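Local coordinates for NOL1/NOP2/sun family protein (Enterococcus faecium, PDB 3M4X), which probably methylates ribosomal RNA through a Rossmann-like methyltransferase domain, joined to a C-terminal PUA-like domain expected to bind RNA, at residues 331-334 and 335-339; 375-379 and 380-384; 406-409 and 410-414. One frame throughout, in Å; residues are numbered along the deposited sequence.

Contact 1 of 3, residues 331-334 and 335-339; sequences TEFS and NDFHY
Phe333 and Phe337, four residues apart, lie side by side at the C-terminal end of the helix that begins at residue 324, and a Schellman motif closes that helix just beyond them. Their rings are nearly parallel, with planes at 16°, yet they are slid so far along each other that they hardly overlap, the centroids being 5.0 Å apart. What meets is therefore a tip and a root: CZ of Phe333 sits 3.6 Å from CG of Phe337, over one face and toward its rim, while CB of Phe337 makes a CH-pi contact over the face of the Phe333 ring, 4.0 Å from its centroid. Both side chains carry CG anti to the backbone N (chi1 172° and -176°), which sends the two rings off the helix in the same direction. Leu388 also touches Phe333, and Phe337 reaches Ile398, Pro399 and the ring of Phe437.

On the backbone, Glu332 O accepts from two amides. Asp336 N comes almost straight down the carbonyl, whereas Asn335 N stands above the carbonyl plane. The hydroxyl of Ser334 turns back up the helix, where Trp330 O and Thr331 O are both within reach of its one proton. His338, with positive phi, is the C-prime residue; its N makes a weak bond to Asn335 O, and Tyr339 N then reaches Ser334 O at 3.1 Å, in the carbonyl plane and on a lone pair.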
ATOM      1  N   THR A 331      -4.191  27.453 -14.475  1.00 52.81           N
ATOM      2  CA  THR A 331      -5.272  28.195 -13.853  1.00 56.34           C
ATOM      3  C   THR A 331      -6.523  28.072 -14.710  1.00 53.04           C
ATOM      4  O   THR A 331      -7.624  27.881 -14.195  1.00 44.03           O
ATOM      5  CB  THR A 331      -4.871  29.668 -13.596  1.00 62.47           C
ATOM      6  OG1 THR A 331      -3.844  29.703 -12.588  1.00 62.05           O
ATOM      7  CG2 THR A 331      -6.066  30.488 -13.126  1.00 56.38           C
ATOM      8  N   GLU A 332      -6.342  28.151 -16.024  1.00 57.66           N
ATOM      9  CA  GLU A 332      -7.450  27.953 -16.942  1.00 59.29           C
ATOM     10  C   GLU A 332      -8.093  26.618 -16.623  1.00 56.04           C
ATOM     11  O   GLU A 332      -9.249  26.566 -16.198  1.00 57.00           O
ATOM     12  CB  GLU A 332      -6.962  27.969 -18.392  1.00 69.31           C
ATOM     13  CG  GLU A 332      -5.904  29.021 -18.665  1.00 81.27           C
ATOM     14  CD  GLU A 332      -6.119  29.764 -19.970  1.00 88.90           C
ATOM     15  OE1 GLU A 332      -6.935  29.295 -20.793  1.00 94.53           O
ATOM     16  OE2 GLU A 332      -5.467  30.816 -20.169  1.00 87.45           O
ATOM     17  N   PHE A 333      -7.330  25.541 -16.808  1.00 51.22           N
ATOM     18  CA  PHE A 333      -7.856  24.198 -16.597  1.00 41.35           C
ATOM     19  C   PHE A 333      -8.525  24.055 -15.239  1.00 40.24           C
ATOM     20  O   PHE A 333      -9.650  23.556 -15.136  1.00 45.66           O
ATOM     21  CB  PHE A 333      -6.775  23.113 -16.753  1.00 42.85           C
ATOM     22  CG  PHE A 333      -7.257  21.746 -16.359  1.00 43.24           C
ATOM     23  CD1 PHE A 333      -7.937  20.950 -17.266  1.00 37.20           C
ATOM     24  CD2 PHE A 333      -7.081  21.281 -15.068  1.00 40.86           C
ATOM     25  CE1 PHE A 333      -8.416  19.713 -16.898  1.00 37.43           C
ATOM     26  CE2 PHE A 333      -7.556  20.038 -14.694  1.00 38.92           C
ATOM     27  CZ  PHE A 333      -8.226  19.254 -15.612  1.00 38.56           C
ATOM     28  N   SER A 334      -7.836  24.483 -14.192  1.00 41.96           N
ATOM     29  CA  SER A 334      -8.331  24.249 -12.843  1.00 47.93           C
ATOM     30  C   SER A 334      -9.610  25.030 -12.608  1.00 52.91           C
ATOM     31  O   SER A 334     -10.385  24.713 -11.705  1.00 55.61           O
ATOM     32  CB  SER A 334      -7.268  24.601 -11.793  1.00 45.57           C
ATOM     33  OG  SER A 334      -6.915  25.965 -11.861  1.00 56.87           O
ATOM     34  N   ASN A 335      -9.820  26.058 -13.424  1.00 54.39           N
ATOM     35  CA  ASN A 335     -10.999  26.902 -13.303  1.00 55.12           C
ATOM     36  C   ASN A 335     -12.246  26.243 -13.896  1.00 56.92           C
ATOM     37  O   ASN A 335     -13.260  26.109 -13.211  1.00 57.12           O
ATOM     38  CB  ASN A 335     -10.768  28.271 -13.958  1.00 49.47           C
ATOM     39  CG  ASN A 335     -10.124  29.280 -13.013  1.00 53.91           C
ATOM     40  OD1 ASN A 335     -10.151  29.124 -11.790  1.00 55.46           O
ATOM     41  ND2 ASN A 335      -9.554  30.333 -13.586  1.00 56.85           N
ATOM     42  N   ASP A 336     -12.185  25.845 -15.166  1.00 57.29           N
ATOM     43  CA  ASP A 336     -13.354  25.230 -15.785  1.00 65.12           C
ATOM     44  C   ASP A 336     -13.529  23.771 -15.367  1.00 60.75           C
ATOM     45  O   ASP A 336     -14.584  23.170 -15.588  1.00 60.68           O
ATOM     46  CB  ASP A 336     -13.392  25.417 -17.315  1.00 76.86           C
ATOM     47  CG  ASP A 336     -12.250  24.727 -18.037  1.00 84.42           C
ATOM     48  OD1 ASP A 336     -11.968  23.543 -17.744  1.00 89.79           O
ATOM     49  OD2 ASP A 336     -11.658  25.370 -18.930  1.00 86.38           O
ATOM     50  N   PHE A 337     -12.509  23.208 -14.733  1.00 53.17           N
ATOM     51  CA  PHE A 337     -12.653  21.857 -14.218  1.00 49.94           C
ATOM     52  C   PHE A 337     -12.955  21.885 -12.719  1.00 47.53           C
ATOM     53  O   PHE A 337     -13.274  20.855 -12.129  1.00 57.22           O
ATOM     54  CB  PHE A 337     -11.428  21.003 -14.560  1.00 53.17           C
ATOM     55  CG  PHE A 337     -11.551  19.559 -14.143  1.00 53.39           C
ATOM     56  CD1 PHE A 337     -12.174  18.634 -14.970  1.00 51.05           C
ATOM     57  CD2 PHE A 337     -11.040  19.133 -12.925  1.00 48.40           C
ATOM     58  CE1 PHE A 337     -12.290  17.320 -14.588  1.00 54.60           C
ATOM     59  CE2 PHE A 337     -11.148  17.817 -12.536  1.00 55.30           C
ATOM     60  CZ  PHE A 337     -11.773  16.902 -13.369  1.00 56.59           C
ATOM     61  N   HIS A 338     -12.891  23.073 -12.121  1.00 36.18           N
ATOM     62  CA  HIS A 338     -13.258  23.270 -10.711  1.00 40.66           C
ATOM     63  C   HIS A 338     -12.507  22.366  -9.738  1.00 51.13           C
ATOM     64  O   HIS A 338     -13.107  21.752  -8.853  1.00 51.80           O
ATOM     65  CB  HIS A 338     -14.778  23.142 -10.490  1.00 45.52           C
ATOM     66  CG  HIS A 338     -15.580  24.137 -11.267  1.00 46.34           C
ATOM     67  ND1 HIS A 338     -15.991  25.341 -10.734  1.00 47.66           N
ATOM     68  CD2 HIS A 338     -16.017  24.123 -12.547  1.00 40.19           C
ATOM     69  CE1 HIS A 338     -16.655  26.021 -11.653  1.00 45.21           C
ATOM     70  NE2 HIS A 338     -16.679  25.306 -12.764  1.00 41.23           N
ATOM     71  N   TYR A 339     -11.190  22.301  -9.910  1.00 55.73           N
ATOM     72  CA  TYR A 339     -10.301  21.706  -8.912  1.00 55.54           C
ATOM     73  C   TYR A 339      -9.353  22.781  -8.373  1.00 56.80           C
ATOM     74  O   TYR A 339      -8.802  23.567  -9.141  1.00 56.14           O
ATOM     75  CB  TYR A 339      -9.491  20.554  -9.519  1.00 53.34           C
ATOM     76  CG  TYR A 339      -8.451  19.972  -8.581  1.00 50.94           C
ATOM     77  CD1 TYR A 339      -8.741  18.861  -7.793  1.00 42.39           C
ATOM     78  CD2 TYR A 339      -7.183  20.538  -8.477  1.00 49.09           C
ATOM     79  CE1 TYR A 339      -7.799  18.334  -6.933  1.00 48.80           C
ATOM     80  CE2 TYR A 339      -6.236  20.014  -7.617  1.00 49.16           C
ATOM     81  CZ  TYR A 339      -6.549  18.916  -6.848  1.00 47.55           C
ATOM     82  OH  TYR A 339      -5.614  18.389  -5.991  1.00 47.44           O
TER

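Contact 2 of 3, residues 375-379 and 380-384; sequences GDFKK and NRFEP
The ring of Phe377 takes CD1 of Phe382 over one face, offset toward the rim, and has Arg381 O at its edge. The pair is edge-to-face: the edge of Phe382 is turned to the face of Phe377, with centroids 5.3 Å apart, and the closest atoms are Phe377 CE2 and Phe382 CD1 at 3.6 Å. The far end of the Phe382 ring reaches the backbone of Gly375, where CZ lies 3.7 Å from CA. Beyond the pair, helix 324-336 covers this side through Leu329 and Trp330.

The guanidinium of Arg381 is the other flat group, on the side of the hairpin shared with Asp376, Lys378 and Glu383. CB of Lys378 lies in its plane at the edge, 3.1 Å from NE. CG of Lys379 lies over one face and Glu383 OE2 over the opposite one, 3.4 Å from Arg381 NE; this salt bridge works by charge alone, and no N-H points at the oxygen. Arg381 starts with CG between its backbone N and carbonyl carbon (chi1 64°), then runs extended to cross the Lys378 chain. Lys378 NZ stays 4.0 Å from Glu383 OE1, beyond a salt bridge but close enough that it may offset part of the positive charge gathered here.

Asp376 and Glu383 exchange two backbone hydrogen bonds, Lys378 N bonds to Arg381 O at 2.7 Å, and the return bond is weak. With a type II turn from Lys378 to Arg381, this is a tight antiparallel beta hairpin with a two-residue loop, Lys379-Asn380, at the edge of a four-stranded sheet.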
ATOM      1  N   GLY A 375      -0.978  16.715 -14.069  1.00 38.89           N
ATOM      2  CA  GLY A 375      -0.974  16.632 -15.518  1.00 40.06           C
ATOM      3  C   GLY A 375       0.358  17.057 -16.120  1.00 44.31           C
ATOM      4  O   GLY A 375       1.327  17.306 -15.396  1.00 37.39           O
ATOM      5  N   ASP A 376       0.397  17.134 -17.450  1.00 45.35           N
ATOM      6  CA  ASP A 376       1.616  17.474 -18.176  1.00 50.24           C
ATOM      7  C   ASP A 376       1.410  18.674 -19.078  1.00 55.65           C
ATOM      8  O   ASP A 376       0.386  18.801 -19.753  1.00 57.82           O
ATOM      9  CB  ASP A 376       2.092  16.301 -19.035  1.00 53.24           C
ATOM     10  CG  ASP A 376       2.501  15.109 -18.208  1.00 59.44           C
ATOM     11  OD1 ASP A 376       2.896  15.324 -17.048  1.00 64.75           O
ATOM     12  OD2 ASP A 376       2.429  13.968 -18.710  1.00 58.76           O
ATOM     13  N   PHE A 377       2.402  19.550 -19.091  1.00 60.12           N
ATOM     14  CA  PHE A 377       2.418  20.649 -20.033  1.00 60.99           C
ATOM     15  C   PHE A 377       3.004  20.151 -21.341  1.00 65.73           C
ATOM     16  O   PHE A 377       3.932  19.343 -21.350  1.00 62.22           O
ATOM     17  CB  PHE A 377       3.268  21.788 -19.494  1.00 54.54           C
ATOM     18  CG  PHE A 377       2.736  22.399 -18.229  1.00 47.63           C
ATOM     19  CD1 PHE A 377       3.369  22.164 -17.013  1.00 44.56           C
ATOM     20  CD2 PHE A 377       1.619  23.227 -18.258  1.00 40.19           C
ATOM     21  CE1 PHE A 377       2.902  22.735 -15.854  1.00 38.51           C
ATOM     22  CE2 PHE A 377       1.142  23.806 -17.102  1.00 37.16           C
ATOM     23  CZ  PHE A 377       1.781  23.555 -15.898  1.00 44.11           C
ATOM     24  N   LYS A 378       2.447  20.619 -22.450  1.00 74.14           N
ATOM     25  CA  LYS A 378       3.020  20.318 -23.751  1.00 82.17           C
ATOM     26  C   LYS A 378       3.045  21.570 -24.616  1.00 85.94           C
ATOM     27  O   LYS A 378       3.132  22.689 -24.103  1.00 82.42           O
ATOM     28  CB  LYS A 378       2.262  19.178 -24.438  1.00 81.32           C
ATOM     29  CG  LYS A 378       2.419  17.839 -23.731  1.00 83.38           C
ATOM     30  CD  LYS A 378       2.028  16.677 -24.623  1.00 88.27           C
ATOM     31  CE  LYS A 378       2.219  15.350 -23.905  1.00 93.01           C
ATOM     32  NZ  LYS A 378       1.911  14.188 -24.788  1.00 96.87           N
ATOM     33  N   LYS A 379       2.978  21.374 -25.926  1.00 91.86           N
ATOM     34  CA  LYS A 379       2.960  22.482 -26.872  1.00 97.95           C
ATOM     35  C   LYS A 379       1.779  23.413 -26.600  1.00 91.89           C
ATOM     36  O   LYS A 379       0.642  23.117 -26.973  1.00 87.67           O
ATOM     37  CB  LYS A 379       2.912  21.931 -28.300  1.00107.19           C
ATOM     38  CG  LYS A 379       2.949  20.406 -28.343  1.00111.80           C
ATOM     39  CD  LYS A 379       3.484  19.869 -29.660  1.00116.27           C
ATOM     40  CE  LYS A 379       3.682  18.358 -29.582  1.00117.24           C
ATOM     41  NZ  LYS A 379       4.359  17.814 -30.792  1.00118.92           N
ATOM     42  N   ASN A 380       2.062  24.527 -25.927  1.00 90.95           N
ATOM     43  CA  ASN A 380       1.059  25.545 -25.613  1.00 93.18           C
ATOM     44  C   ASN A 380      -0.178  25.017 -24.884  1.00 88.62           C
ATOM     45  O   ASN A 380      -1.262  25.587 -25.005  1.00 87.04           O
ATOM     46  CB  ASN A 380       0.619  26.276 -26.888  1.00100.97           C
ATOM     47  CG  ASN A 380       1.788  26.831 -27.679  1.00106.63           C
ATOM     48  OD1 ASN A 380       2.843  27.140 -27.121  1.00106.96           O
ATOM     49  ND2 ASN A 380       1.605  26.963 -28.989  1.00109.03           N
ATOM     50  N   ARG A 381      -0.019  23.940 -24.121  1.00 83.73           N
ATOM     51  CA  ARG A 381      -1.173  23.286 -23.513  1.00 78.51           C
ATOM     52  C   ARG A 381      -0.852  22.565 -22.200  1.00 74.75           C
ATOM     53  O   ARG A 381       0.281  22.127 -21.965  1.00 73.57           O
ATOM     54  CB  ARG A 381      -1.773  22.283 -24.500  1.00 74.47           C
ATOM     55  CG  ARG A 381      -0.808  21.161 -24.830  1.00 76.61           C
ATOM     56  CD  ARG A 381      -1.304  20.230 -25.913  1.00 77.41           C
ATOM     57  NE  ARG A 381      -0.271  19.250 -26.240  1.00 83.19           N
ATOM     58  CZ  ARG A 381      -0.305  18.439 -27.291  1.00 90.03           C
ATOM     59  NH1 ARG A 381      -1.326  18.488 -28.134  1.00 95.88           N
ATOM     60  NH2 ARG A 381       0.685  17.582 -27.504  1.00 89.99           N
ATOM     61  N   PHE A 382      -1.869  22.451 -21.352  1.00 68.19           N
ATOM     62  CA  PHE A 382      -1.809  21.595 -20.174  1.00 61.16           C
ATOM     63  C   PHE A 382      -2.761  20.412 -20.339  1.00 57.86           C
ATOM     64  O   PHE A 382      -3.912  20.589 -20.731  1.00 56.42           O
ATOM     65  CB  PHE A 382      -2.170  22.371 -18.911  1.00 51.88           C
ATOM     66  CG  PHE A 382      -2.336  21.499 -17.695  1.00 48.10           C
ATOM     67  CD1 PHE A 382      -1.244  21.161 -16.915  1.00 43.10           C
ATOM     68  CD2 PHE A 382      -3.589  21.005 -17.340  1.00 41.15           C
ATOM     69  CE1 PHE A 382      -1.402  20.346 -15.795  1.00 46.89           C
ATOM     70  CE2 PHE A 382      -3.749  20.209 -16.231  1.00 39.12           C
ATOM     71  CZ  PHE A 382      -2.658  19.874 -15.455  1.00 42.60           C
ATOM     72  N   GLU A 383      -2.275  19.213 -20.032  1.00 48.28           N
ATOM     73  CA  GLU A 383      -3.096  18.018 -20.132  1.00 47.07           C
ATOM     74  C   GLU A 383      -3.247  17.351 -18.769  1.00 43.35           C
ATOM     75  O   GLU A 383      -2.263  17.017 -18.129  1.00 47.15           O
ATOM     76  CB  GLU A 383      -2.498  17.051 -21.150  1.00 49.67           C
ATOM     77  CG  GLU A 383      -2.416  17.642 -22.551  1.00 59.28           C
ATOM     78  CD  GLU A 383      -2.065  16.610 -23.612  1.00 67.17           C
ATOM     79  OE1 GLU A 383      -1.560  15.520 -23.251  1.00 69.83           O
ATOM     80  OE2 GLU A 383      -2.295  16.893 -24.809  1.00 68.19           O
ATOM     81  N   PRO A 384      -4.493  17.174 -18.318  1.00 40.15           N
ATOM     82  CA  PRO A 384      -4.778  16.595 -17.006  1.00 36.85           C
ATOM     83  C   PRO A 384      -4.343  15.127 -17.006  1.00 37.98           C
ATOM     84  O   PRO A 384      -4.298  14.493 -18.067  1.00 33.10           O
ATOM     85  CB  PRO A 384      -6.309  16.680 -16.899  1.00 37.98           C
ATOM     86  CG  PRO A 384      -6.772  17.413 -18.126  1.00 42.03           C
ATOM     87  CD  PRO A 384      -5.704  17.317 -19.141  1.00 37.79           C
TER

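Contact 3 of 3, residues 406-409 and 410-414; sequences KEWQ and SYTAG
Trp408 and Thr412 meet one helical turn apart, the methyl of the threonine set over the indole. CG2 of Thr412 lies 3.6 Å from both NE1 and CE2 of Trp408, above the ring plane and offset toward the rim, a CH-pi contact with the five-membered ring. Two torsions bring this about. The indole leaves the helix with CG anti to its backbone N (chi1 177°), while Thr412 holds OG1 between its backbone N and carbonyl carbon (chi1 50°), leaving CG2 opposite the carbonyl carbon and directed at the indole. The same rotation turns OG1 back along the helix, 3.0 Å from Trp408 O and 3.2 Å from Gln409 O; its single proton could go to either.

Ser410 adopts a different rotamer. Its OG stands beside its own backbone N (chi1 -48°) and donates to Lys406 O at 3.1 Å. Ser410 N donates to that same oxygen, the two donors arriving from opposite faces of the carbonyl plane, so one carbonyl is gripped twice by one residue. Thr412 N to Trp408 O is nearly straight. The helix ends in a Schellman motif, where Gly414, with positive phi, bonds through its N to Tyr411 O and weakly to Ser410 O.

Tyr411 swings its ring away from this turn toward Leu428 and Phe449, with OH bonded to Phe437 O. Trp408 packs on Leu430 and bonds through NE1 to Gln83, and Glu407 forms a salt bridge with Arg419. Helix 405-413 is thus laid against strand 426-430 of the PUA-like domain's mixed sheet.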
ATOM      1  N   LYS A 406     -19.424  -0.906 -22.615  1.00 38.64           N
ATOM      2  CA  LYS A 406     -18.875  -1.046 -23.961  1.00 39.53           C
ATOM      3  C   LYS A 406     -17.920   0.085 -24.295  1.00 42.05           C
ATOM      4  O   LYS A 406     -16.835  -0.144 -24.842  1.00 39.18           O
ATOM      5  CB  LYS A 406     -19.987  -1.098 -25.002  1.00 46.36           C
ATOM      6  CG  LYS A 406     -20.324  -2.495 -25.454  1.00 54.76           C
ATOM      7  CD  LYS A 406     -21.185  -2.465 -26.707  1.00 68.96           C
ATOM      8  CE  LYS A 406     -21.633  -3.867 -27.072  1.00 74.95           C
ATOM      9  NZ  LYS A 406     -22.184  -4.539 -25.865  1.00 78.35           N
ATOM     10  N   GLU A 407     -18.332   1.308 -23.974  1.00 42.92           N
ATOM     11  CA  GLU A 407     -17.451   2.456 -24.124  1.00 42.23           C
ATOM     12  C   GLU A 407     -16.230   2.337 -23.206  1.00 38.55           C
ATOM     13  O   GLU A 407     -15.106   2.677 -23.596  1.00 36.87           O
ATOM     14  CB  GLU A 407     -18.218   3.765 -23.902  1.00 43.51           C
ATOM     15  CG  GLU A 407     -19.008   4.190 -25.128  1.00 43.82           C
ATOM     16  CD  GLU A 407     -20.082   5.215 -24.829  1.00 44.07           C
ATOM     17  OE1 GLU A 407     -20.291   5.540 -23.642  1.00 41.39           O
ATOM     18  OE2 GLU A 407     -20.725   5.693 -25.791  1.00 44.62           O
ATOM     19  N   TRP A 408     -16.439   1.825 -21.999  1.00 36.67           N
ATOM     20  CA  TRP A 408     -15.300   1.515 -21.135  1.00 35.86           C
ATOM     21  C   TRP A 408     -14.323   0.559 -21.839  1.00 40.00           C
ATOM     22  O   TRP A 408     -13.109   0.800 -21.866  1.00 37.58           O
ATOM     23  CB  TRP A 408     -15.744   0.961 -19.770  1.00 35.83           C
ATOM     24  CG  TRP A 408     -14.565   0.565 -18.908  1.00 36.24           C
ATOM     25  CD1 TRP A 408     -13.839   1.378 -18.082  1.00 34.15           C
ATOM     26  CD2 TRP A 408     -13.955  -0.732 -18.832  1.00 35.25           C
ATOM     27  NE1 TRP A 408     -12.819   0.660 -17.488  1.00 37.38           N
ATOM     28  CE2 TRP A 408     -12.874  -0.635 -17.927  1.00 37.65           C
ATOM     29  CE3 TRP A 408     -14.230  -1.969 -19.426  1.00 41.27           C
ATOM     30  CZ2 TRP A 408     -12.064  -1.726 -17.609  1.00 40.13           C
ATOM     31  CZ3 TRP A 408     -13.416  -3.053 -19.110  1.00 42.32           C
ATOM     32  CH2 TRP A 408     -12.350  -2.919 -18.207  1.00 39.55           C
ATOM     33  N   GLN A 409     -14.854  -0.519 -22.419  1.00 41.36           N
ATOM     34  CA  GLN A 409     -14.033  -1.449 -23.196  1.00 45.36           C
ATOM     35  C   GLN A 409     -13.193  -0.728 -24.255  1.00 47.40           C
ATOM     36  O   GLN A 409     -11.976  -0.908 -24.318  1.00 46.87           O
ATOM     37  CB  GLN A 409     -14.906  -2.505 -23.882  1.00 54.56           C
ATOM     38  CG  GLN A 409     -14.775  -3.903 -23.316  1.00 66.88           C
ATOM     39  CD  GLN A 409     -16.003  -4.334 -22.529  1.00 78.72           C
ATOM     40  OE1 GLN A 409     -17.055  -3.700 -22.602  1.00 78.59           O
ATOM     41  NE2 GLN A 409     -15.871  -5.422 -21.773  1.00 82.20           N
ATOM     42  N   SER A 410     -13.852   0.084 -25.083  1.00 44.63           N
ATOM     43  CA  SER A 410     -13.180   0.832 -26.147  1.00 45.58           C
ATOM     44  C   SER A 410     -12.137   1.775 -25.580  1.00 44.95           C
ATOM     45  O   SER A 410     -11.034   1.898 -26.114  1.00 46.05           O
ATOM     46  CB  SER A 410     -14.194   1.642 -26.954  1.00 50.74           C
ATOM     47  OG  SER A 410     -15.296   0.839 -27.326  1.00 54.98           O
ATOM     48  N   TYR A 411     -12.498   2.436 -24.488  1.00 45.48           N
ATOM     49  CA  TYR A 411     -11.605   3.383 -23.832  1.00 45.33           C
ATOM     50  C   TYR A 411     -10.319   2.718 -23.329  1.00 43.19           C
ATOM     51  O   TYR A 411      -9.217   3.179 -23.634  1.00 39.72           O
ATOM     52  CB  TYR A 411     -12.334   4.117 -22.699  1.00 43.64           C
ATOM     53  CG  TYR A 411     -11.465   5.114 -21.958  1.00 45.10           C
ATOM     54  CD1 TYR A 411     -11.083   6.309 -22.554  1.00 37.88           C
ATOM     55  CD2 TYR A 411     -11.025   4.855 -20.658  1.00 34.50           C
ATOM     56  CE1 TYR A 411     -10.283   7.216 -21.876  1.00 37.01           C
ATOM     57  CE2 TYR A 411     -10.235   5.751 -19.979  1.00 32.01           C
ATOM     58  CZ  TYR A 411      -9.865   6.931 -20.584  1.00 39.62           C
ATOM     59  OH  TYR A 411      -9.068   7.828 -19.896  1.00 41.91           O
ATOM     60  N   THR A 412     -10.448   1.632 -22.571  1.00 45.56           N
ATOM     61  CA  THR A 412      -9.260   0.937 -22.064  1.00 46.43           C
ATOM     62  C   THR A 412      -8.461   0.234 -23.169  1.00 45.40           C
ATOM     63  O   THR A 412      -7.280  -0.060 -22.998  1.00 48.53           O
ATOM     64  CB  THR A 412      -9.595  -0.054 -20.943  1.00 42.61           C
ATOM     65  OG1 THR A 412     -10.674  -0.894 -21.365  1.00 45.04           O
ATOM     66  CG2 THR A 412     -10.004   0.700 -19.689  1.00 40.08           C
ATOM     67  N   ALA A 413      -9.107  -0.019 -24.302  1.00 43.42           N
ATOM     68  CA  ALA A 413      -8.408  -0.495 -25.497  1.00 49.72           C
ATOM     69  C   ALA A 413      -7.620   0.635 -26.157  1.00 56.26           C
ATOM     70  O   ALA A 413      -6.696   0.389 -26.934  1.00 58.78           O
ATOM     71  CB  ALA A 413      -9.394  -1.099 -26.488  1.00 48.23           C
ATOM     72  N   GLY A 414      -8.000   1.873 -25.856  1.00 53.27           N
ATOM     73  CA  GLY A 414      -7.291   3.028 -26.371  1.00 50.84           C
ATOM     74  C   GLY A 414      -8.028   3.694 -27.518  1.00 51.36           C
ATOM     75  O   GLY A 414      -7.508   4.603 -28.154  1.00 52.97           O
TER

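In the fold
Along the chain the three contacts follow in series; none nests in or crosses another. Contact 1 comes first and closes the C-terminal turn of helix 324-336. Contact 2 closes the hairpin of strands 372-378 and 381-384, and folds back on that helix: Phe333 meets both Phe382 and Pro384, tying helix to sheet within the RsmF first C-terminal domain. Contact 3 ends helix 405-413 in the PUA-like region. It touches neither of the others, its nearest atoms being about 11 Å from contact 1 and about 8 Å from contact 2. Phe437 nevertheless bridges the two regions, its ring meeting Phe337 and its carbonyl oxygen accepting from Tyr411.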